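Local atomic coordinates of maleate cis-trans isomerase (Pseudomonas putida, PDB entry 4FQ5), a protein that probably catalyses the cis-trans isomerisation of the C2-C3 double bond of maleate to give fumarate. Residues 39-42 and 43-47; 72-75 and 76-80; 108-111 and 112-116. The protein carries 1 engineered substitution. All coordinates share one frame; numbering follows the deposited sequence.

In the fold
All three contacts are local, each made where a helix starts. Contact 1 is buried: it forms the first turn of helix 41-52 in the beta-alpha-beta unit of strands 27-35 and 59-67, between the core and a second subunit. Contact 2, at the head of helix 74-81, is half buried, with apolar side chains turned inward and charged ones outward. Contact 3 is a surface turn leading into helix 114-128; its main side-chain contact is a methionine on a tyrosine face, whereas contact 2 has a threonine N-cap bond. Contacts 2 and 3 touch, Lys74 and Leu77 packing on Ser109, while contact 1 stands apart, its centre about 22 Å from that of contact 2 and 24 Å from that of contact 3.

Contact 1 of 3, residues 39-42 and 43-47; sequences ITME and TEIPA
Thr40 and Glu44 lie side by side and point the same way, one turn apart on the same flank. The methyl of Thr40 touches the carboxylate carbon of Glu44, CG2 to CD at 3.6 Å. With OG1 beside the backbone N (chi1 -59°), CG2 is left opposite that N and lies along the glutamate chain, while OG1 bonds to the carbonyl of Gln223. Glu44 runs out extended, and its OE2 accepts from the backbone N atoms of Ser226 and Leu227, so the carboxylate ties this turn to the loop that also carries the substrate-pocket residues Val222 and Gln223.

Thr43 turns back along the chain instead: its OG1 donates to the carbonyl O of Ile39 at 2.8 Å. The carbonyl O of Thr40 is gripped twice. Glu44 N meets Thr40 O nearly head-on at 2.8 Å, while Thr43 N, 2.9 Å from the same Thr40 O, sits above the carbonyl plane and makes the more bent bond.

This is the opening of helix 41-52, the helix of a beta-alpha-beta unit between strands 27-35 and 59-67, and it follows the pocket residue Asn38 closely in the chain. Met41, bent at chi2, carries its sulfur across Ile45, SD to CD1 at 3.8 Å, and both side chains pack on strand 27-35 and Ala245. Pro46 has no N-H to give; its CG lies 3.2 Å from the carbonyl O of Glu42, and the helix kinks there. On the subunit face, Glu42 is held by His63 of the second subunit, with Arg66 and Ser64 of its own chain.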
loop_
_atom_site.group_PDB
_atom_site.type_symbol
_atom_site.label_atom_id
_atom_site.label_comp_id
_atom_site.label_asym_id
_atom_site.label_seq_id
_atom_site.Cartn_x
_atom_site.Cartn_y
_atom_site.Cartn_z
ATOM N N ILE A 39 18.938 -7.150 -10.352
ATOM C CA ILE A 39 17.586 -7.322 -9.801
ATOM C C ILE A 39 17.289 -6.292 -8.707
ATOM O O ILE A 39 16.127 -6.024 -8.387
ATOM C CB ILE A 39 17.352 -8.745 -9.236
ATOM C CG1 ILE A 39 18.433 -9.131 -8.220
ATOM C CG2 ILE A 39 17.261 -9.773 -10.360
ATOM C CD1 ILE A 39 17.977 -10.167 -7.210
ATOM N N THR A 40 18.342 -5.701 -8.154
ATOM C CA THR A 40 18.210 -4.846 -6.974
ATOM C C THR A 40 17.706 -3.442 -7.300
ATOM O O THR A 40 16.929 -2.876 -6.531
ATOM C CB THR A 40 19.524 -4.820 -6.166
ATOM O OG1 THR A 40 19.845 -6.154 -5.765
ATOM C CG2 THR A 40 19.422 -3.934 -4.923
ATOM N N MET A 41 18.129 -2.880 -8.432
ATOM C CA MET A 41 17.629 -1.570 -8.841
ATOM C C MET A 41 16.109 -1.591 -8.999
ATOM O O MET A 41 15.418 -0.683 -8.525
ATOM C CB MET A 41 18.290 -1.079 -10.133
ATOM C CG MET A 41 17.994 0.385 -10.448
ATOM S SD MET A 41 19.105 1.570 -9.650
ATOM C CE MET A 41 19.131 0.999 -7.961
ATOM N N GLU A 42 15.606 -2.638 -9.648
ATOM C CA GLU A 42 14.174 -2.848 -9.821
ATOM C C GLU A 42 13.444 -3.253 -8.529
ATOM O O GLU A 42 12.222 -3.391 -8.523
ATOM C CB GLU A 42 13.921 -3.865 -10.932
ATOM C CG GLU A 42 14.205 -3.290 -12.321
ATOM C CD GLU A 42 14.482 -4.356 -13.363
ATOM O OE1 GLU A 42 15.147 -5.373 -13.055
ATOM O OE2 GLU A 42 14.029 -4.176 -14.505
ATOM N N THR A 43 14.197 -3.431 -7.448
ATOM C CA THR A 43 13.625 -3.739 -6.139
ATOM C C THR A 43 13.622 -2.500 -5.253
ATOM O O THR A 43 12.590 -2.132 -4.699
ATOM C CB THR A 43 14.379 -4.908 -5.467
ATOM O OG1 THR A 43 14.300 -6.051 -6.323
ATOM C CG2 THR A 43 13.758 -5.272 -4.098
ATOM N N GLU A 44 14.769 -1.836 -5.153
ATOM C CA GLU A 44 14.927 -0.735 -4.207
ATOM C C GLU A 44 14.315 0.582 -4.665
ATOM O O GLU A 44 13.754 1.314 -3.848
ATOM C CB GLU A 44 16.389 -0.569 -3.800
ATOM C CG GLU A 44 16.926 -1.810 -3.099
ATOM C CD GLU A 44 18.280 -1.603 -2.447
ATOM O OE1 GLU A 44 18.954 -0.595 -2.739
ATOM O OE2 GLU A 44 18.678 -2.458 -1.636
ATOM N N ILE A 45 14.413 0.895 -5.954
ATOM C CA ILE A 45 13.792 2.123 -6.473
ATOM C C ILE A 45 12.258 2.050 -6.347
ATOM O O ILE A 45 11.644 2.995 -5.857
ATOM C CB ILE A 45 14.276 2.482 -7.908
ATOM C CG1 ILE A 45 15.542 3.342 -7.871
ATOM C CG2 ILE A 45 13.245 3.295 -8.675
ATOM C CD1 ILE A 45 16.661 2.800 -7.018
ATOM N N PRO A 46 11.636 0.929 -6.765
ATOM C CA PRO A 46 10.199 0.829 -6.499
ATOM C C PRO A 46 9.841 0.778 -5.005
ATOM O O PRO A 46 8.841 1.373 -4.605
ATOM C CB PRO A 46 9.798 -0.463 -7.220
ATOM C CG PRO A 46 10.764 -0.528 -8.366
ATOM C CD PRO A 46 12.069 -0.086 -7.743
ATOM N N ALA A 47 10.646 0.096 -4.191
ATOM C CA ALA A 47 10.400 0.087 -2.746
ATOM C C ALA A 47 10.379 1.521 -2.189
ATOM O O ALA A 47 9.437 1.887 -1.501
ATOM C CB ALA A 47 11.429 -0.767 -2.013
#

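Contact 2 of 3, residues 72-75 and 76-80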
loop_
_atom_site.group_PDB
_atom_site.type_symbol
_atom_site.label_atom_id
_atom_site.label_comp_id
_atom_site.label_asym_id
_atom_site.label_seq_id
_atom_site.Cartn_x
_atom_site.Cartn_y
_atom_site.Cartn_z
ATOM N N VAL A 72 30.944 -8.557 -13.367
ATOM C CA VAL A 72 31.382 -7.173 -13.249
ATOM C C VAL A 72 32.894 -7.103 -13.467
ATOM O O VAL A 72 33.678 -7.093 -12.510
ATOM C CB VAL A 72 30.970 -6.553 -11.890
ATOM C CG1 VAL A 72 31.212 -5.049 -11.887
ATOM C CG2 VAL A 72 29.501 -6.852 -11.588
ATOM N N THR A 73 33.276 -7.089 -14.744
ATOM C CA THR A 73 34.666 -6.952 -15.179
ATOM C C THR A 73 34.732 -5.767 -16.134
ATOM O O THR A 73 33.710 -5.376 -16.702
ATOM C CB THR A 73 35.137 -8.193 -15.958
ATOM O OG1 THR A 73 34.395 -8.296 -17.183
ATOM C CG2 THR A 73 34.949 -9.470 -15.137
ATOM N N LYS A 74 35.922 -5.200 -16.324
ATOM C CA LYS A 74 36.094 -4.079 -17.249
ATOM C C LYS A 74 35.543 -4.390 -18.646
ATOM O O LYS A 74 34.851 -3.561 -19.241
ATOM C CB LYS A 74 37.567 -3.650 -17.346
ATOM C CG LYS A 74 37.808 -2.547 -18.372
ATOM C CD LYS A 74 37.358 -1.184 -17.858
ATOM C CE LYS A 74 36.618 -0.379 -18.920
ATOM N NZ LYS A 74 35.137 -0.495 -18.741
ATOM N N GLU A 75 35.850 -5.582 -19.156
ATOM C CA GLU A 75 35.410 -6.001 -20.490
ATOM C C GLU A 75 33.878 -6.037 -20.595
ATOM O O GLU A 75 33.303 -5.541 -21.572
ATOM C CB GLU A 75 36.011 -7.367 -20.851
ATOM C CG GLU A 75 35.364 -8.071 -22.037
ATOM C CD GLU A 75 35.468 -9.584 -21.944
ATOM O OE1 GLU A 75 34.413 -10.249 -21.844
ATOM O OE2 GLU A 75 36.600 -10.115 -21.958
ATOM N N GLU A 76 33.223 -6.622 -19.597
ATOM C CA GLU A 76 31.766 -6.702 -19.614
ATOM C C GLU A 76 31.122 -5.329 -19.437
ATOM O O GLU A 76 30.137 -5.024 -20.101
ATOM C CB GLU A 76 31.241 -7.714 -18.595
ATOM C CG GLU A 76 31.468 -9.166 -19.000
ATOM C CD GLU A 76 30.373 -10.104 -18.518
ATOM O OE1 GLU A 76 30.675 -11.272 -18.211
ATOM O OE2 GLU A 76 29.201 -9.687 -18.449
ATOM N N LEU A 77 31.704 -4.505 -18.565
ATOM C CA LEU A 77 31.255 -3.126 -18.340
ATOM C C LEU A 77 31.317 -2.275 -19.617
ATOM O O LEU A 77 30.355 -1.577 -19.953
ATOM C CB LEU A 77 32.094 -2.467 -17.236
ATOM C CG LEU A 77 31.662 -2.359 -15.756
ATOM C CD1 LEU A 77 30.349 -3.042 -15.408
ATOM C CD2 LEU A 77 32.774 -2.809 -14.821
ATOM N N ALA A 78 32.451 -2.335 -20.316
ATOM C CA ALA A 78 32.652 -1.571 -21.553
ATOM C C ALA A 78 31.655 -1.988 -22.635
ATOM O O ALA A 78 31.045 -1.135 -23.284
ATOM C CB ALA A 78 34.091 -1.713 -22.049
ATOM N N ARG A 79 31.478 -3.295 -22.809
ATOM C CA ARG A 79 30.511 -3.830 -23.770
ATOM C C ARG A 79 29.085 -3.401 -23.418
ATOM O O ARG A 79 28.329 -2.958 -24.285
ATOM C CB ARG A 79 30.586 -5.354 -23.815
ATOM C CG ARG A 79 29.928 -5.960 -25.048
ATOM C CD ARG A 79 29.061 -7.155 -24.690
ATOM N NE ARG A 79 27.924 -6.761 -23.850
ATOM C CZ ARG A 79 26.751 -6.325 -24.309
ATOM N NH1 ARG A 79 25.795 -5.992 -23.453
ATOM N NH2 ARG A 79 26.528 -6.214 -25.615
ATOM N N MET A 80 28.736 -3.535 -22.140
ATOM C CA MET A 80 27.412 -3.167 -21.645
ATOM C C MET A 80 27.076 -1.704 -21.934
ATOM O O MET A 80 25.978 -1.396 -22.422
ATOM C CB MET A 80 27.306 -3.444 -20.144
ATOM C CG MET A 80 25.902 -3.284 -19.585
ATOM S SD MET A 80 25.841 -3.234 -17.783
ATOM C CE MET A 80 26.866 -1.818 -17.414
#
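Thr73 OG1 accepts from Glu76 N at 3.2 Å, a nearly straight N-cap bond. The hydroxyl reaches that N-H because it stands between the backbone N and the carbonyl carbon (chi1 65°), facing up the helix; CB and CG of Glu76 rest against the same oxygen. Backbone bonds follow: Leu77 N to Thr73 O at 2.9 Å, then Ala78 N to Lys74 O and Arg79 N to Glu75 O.

The apolar contact is on the inner side, where Val72 CG1 meets Leu77 CD2 at 4.0 Å, the two branched side chains crossing at a slant. CD2 also presses on the carbonyl O of Thr73, 3.3 Å away. With this pair the head of helix 74-81 packs on Val105 and Leu164, and the Leu77 side chain comes within about 5 Å of the bound maleic acid, so this first turn backs the substrate pocket.

Charged chains occupy the other sides. Lys74 is bent at every torsion beyond chi1, folding NZ back over the turn to 3.7 Å from Ala78 CB. Glu76 sends OE2 to the backbone N of Lys70, within the segment that leads up to the helix, and Arg79 forms a salt bridge with Asp83. The carboxylates of the two neighbouring glutamates stay apart, Glu75 OE1 lying 5.3 Å from Glu76 OE1.

Contact 3 of 3, residues 108-111 and 112-116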
loop_
_atom_site.group_PDB
_atom_site.type_symbol
_atom_site.label_atom_id
_atom_site.label_comp_id
_atom_site.label_asym_id
_atom_site.label_seq_id
_atom_site.Cartn_x
_atom_site.Cartn_y
_atom_site.Cartn_z
ATOM N N MET A 108 31.800 5.087 -14.204
ATOM C CA MET A 108 33.099 5.493 -13.667
ATOM C C MET A 108 34.276 4.774 -14.353
ATOM O O MET A 108 35.332 5.370 -14.541
ATOM C CB MET A 108 33.139 5.359 -12.134
ATOM C CG MET A 108 32.161 6.286 -11.408
ATOM S SD MET A 108 32.439 6.411 -9.626
ATOM C CE MET A 108 31.209 7.610 -9.136
ATOM N N SER A 109 34.072 3.516 -14.746
ATOM C CA SER A 109 35.064 2.723 -15.493
ATOM C C SER A 109 35.526 3.346 -16.811
ATOM O O SER A 109 36.577 2.979 -17.336
ATOM C CB SER A 109 34.487 1.347 -15.835
ATOM O OG SER A 109 34.665 0.447 -14.768
ATOM N N MET A 110 34.721 4.253 -17.359
ATOM C CA MET A 110 34.993 4.814 -18.679
ATOM C C MET A 110 35.904 6.034 -18.636
ATOM O O MET A 110 36.220 6.606 -19.668
ATOM C CB MET A 110 33.683 5.152 -19.394
ATOM C CG MET A 110 32.820 3.945 -19.734
ATOM S SD MET A 110 33.595 2.824 -20.917
ATOM C CE MET A 110 33.690 3.878 -22.360
ATOM N N GLY A 111 36.317 6.441 -17.441
ATOM C CA GLY A 111 37.211 7.592 -17.302
ATOM C C GLY A 111 36.584 8.834 -16.692
ATOM O O GLY A 111 35.361 8.995 -16.698
ATOM N N HIS A 112 37.439 9.724 -16.192
ATOM C CA HIS A 112 37.005 10.927 -15.486
ATOM C C HIS A 112 36.035 11.759 -16.275
ATOM O O HIS A 112 36.241 12.018 -17.465
ATOM C CB HIS A 112 38.203 11.779 -15.079
ATOM C CG HIS A 112 39.079 11.145 -14.018
ATOM N ND1 HIS A 112 38.632 10.189 -13.178
ATOM C CD2 HIS A 112 40.397 11.399 -13.654
ATOM C CE1 HIS A 112 39.620 9.830 -12.336
ATOM N NE2 HIS A 112 40.701 10.570 -12.627
ATOM N N GLY A 113 34.960 12.174 -15.611
ATOM C CA GLY A 113 33.951 13.043 -16.203
ATOM C C GLY A 113 32.963 12.358 -17.131
ATOM O O GLY A 113 32.139 13.021 -17.768
ATOM N N TYR A 114 33.023 11.032 -17.211
ATOM C CA TYR A 114 32.155 10.308 -18.136
ATOM C C TYR A 114 30.673 10.383 -17.770
ATOM O O TYR A 114 29.820 10.265 -18.652
ATOM C CB TYR A 114 32.596 8.851 -18.313
ATOM C CG TYR A 114 31.882 8.139 -19.442
ATOM C CD1 TYR A 114 30.923 7.155 -19.182
ATOM C CD2 TYR A 114 32.159 8.453 -20.775
ATOM C CE1 TYR A 114 30.271 6.497 -20.221
ATOM C CE2 TYR A 114 31.514 7.801 -21.816
ATOM C CZ TYR A 114 30.572 6.829 -21.538
ATOM O OH TYR A 114 29.938 6.188 -22.581
ATOM N N HIS A 115 30.356 10.587 -16.492
ATOM C CA HIS A 115 28.943 10.721 -16.105
ATOM C C HIS A 115 28.258 11.877 -16.787
ATOM O O HIS A 115 27.078 11.787 -17.121
ATOM C CB HIS A 115 28.737 10.726 -14.585
ATOM C CG HIS A 115 29.103 12.019 -13.907
ATOM N ND1 HIS A 115 30.352 12.286 -13.479
ATOM C CD2 HIS A 115 28.321 13.114 -13.548
ATOM C CE1 HIS A 115 30.376 13.500 -12.895
ATOM N NE2 HIS A 115 29.129 14.004 -12.935
ATOM N N ARG A 116 28.999 12.957 -17.028
ATOM C CA ARG A 116 28.471 14.089 -17.795
ATOM C C ARG A 116 28.300 13.730 -19.266
ATOM O O ARG A 116 27.291 14.084 -19.878
ATOM C CB ARG A 116 29.372 15.318 -17.667
ATOM C CG ARG A 116 28.781 16.486 -16.896
ATOM C CD ARG A 116 28.347 16.110 -15.490
ATOM N NE ARG A 116 28.306 17.274 -14.608
ATOM C CZ ARG A 116 27.479 17.411 -13.574
ATOM N NH1 ARG A 116 27.530 18.507 -12.831
ATOM N NH2 ARG A 116 26.595 16.461 -13.281
#
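The carbonyl O of Gly111 accepts from Tyr114 N at 3.1 Å, the one hydrogen bond that spans this turn. It is a bent bond, 143° at the hydrogen, with the donor tilted modestly out of the carbonyl plane. It closes a type II beta turn from Gly111 to Tyr114, which follows directly on a type I turn from Met108 to Gly111, itself closed by Gly111 N to Met108 O at 3.2 Å. The two turns share Gly111, whose positive phi, at these backbone angles, leaves no room for a side chain beside the preceding carbonyl. Gly113, at the N-cap position of the next helix, also has positive phi.

Across the bend Met110 meets Tyr114. They lie alongside each other, pointing the same way, and the methionine covers one face of the ring. Its CB is the closest part, 3.6 Å from the ring centroid and only 19° off the ring normal, a CH-pi contact. CG follows over the rim, 3.6 Å from Tyr114 CE1. The bend at chi2 then lifts the sulfur off, leaving SD above the same face at 5.2 Å from the centroid, a distant Met-aromatic contact. The ring is brought under the methionine because Tyr114 CG is anti to the backbone N (chi1 -170°), which swings it back toward the turn; CB of Tyr114 also sits 3.2 Å from the Gly111 carbonyl O.

At the far end of the ring, Tyr114 OH is hydrogen-bonded to Asp81 and Arg121, which helps to hold the ring in place. The His112 ring stacks on that of His174. The bend thus joins helix 104-108 to helix 114-128, with Met108 and Ser109 packed on helix 162-174 and Ser109 also on helix 74-81.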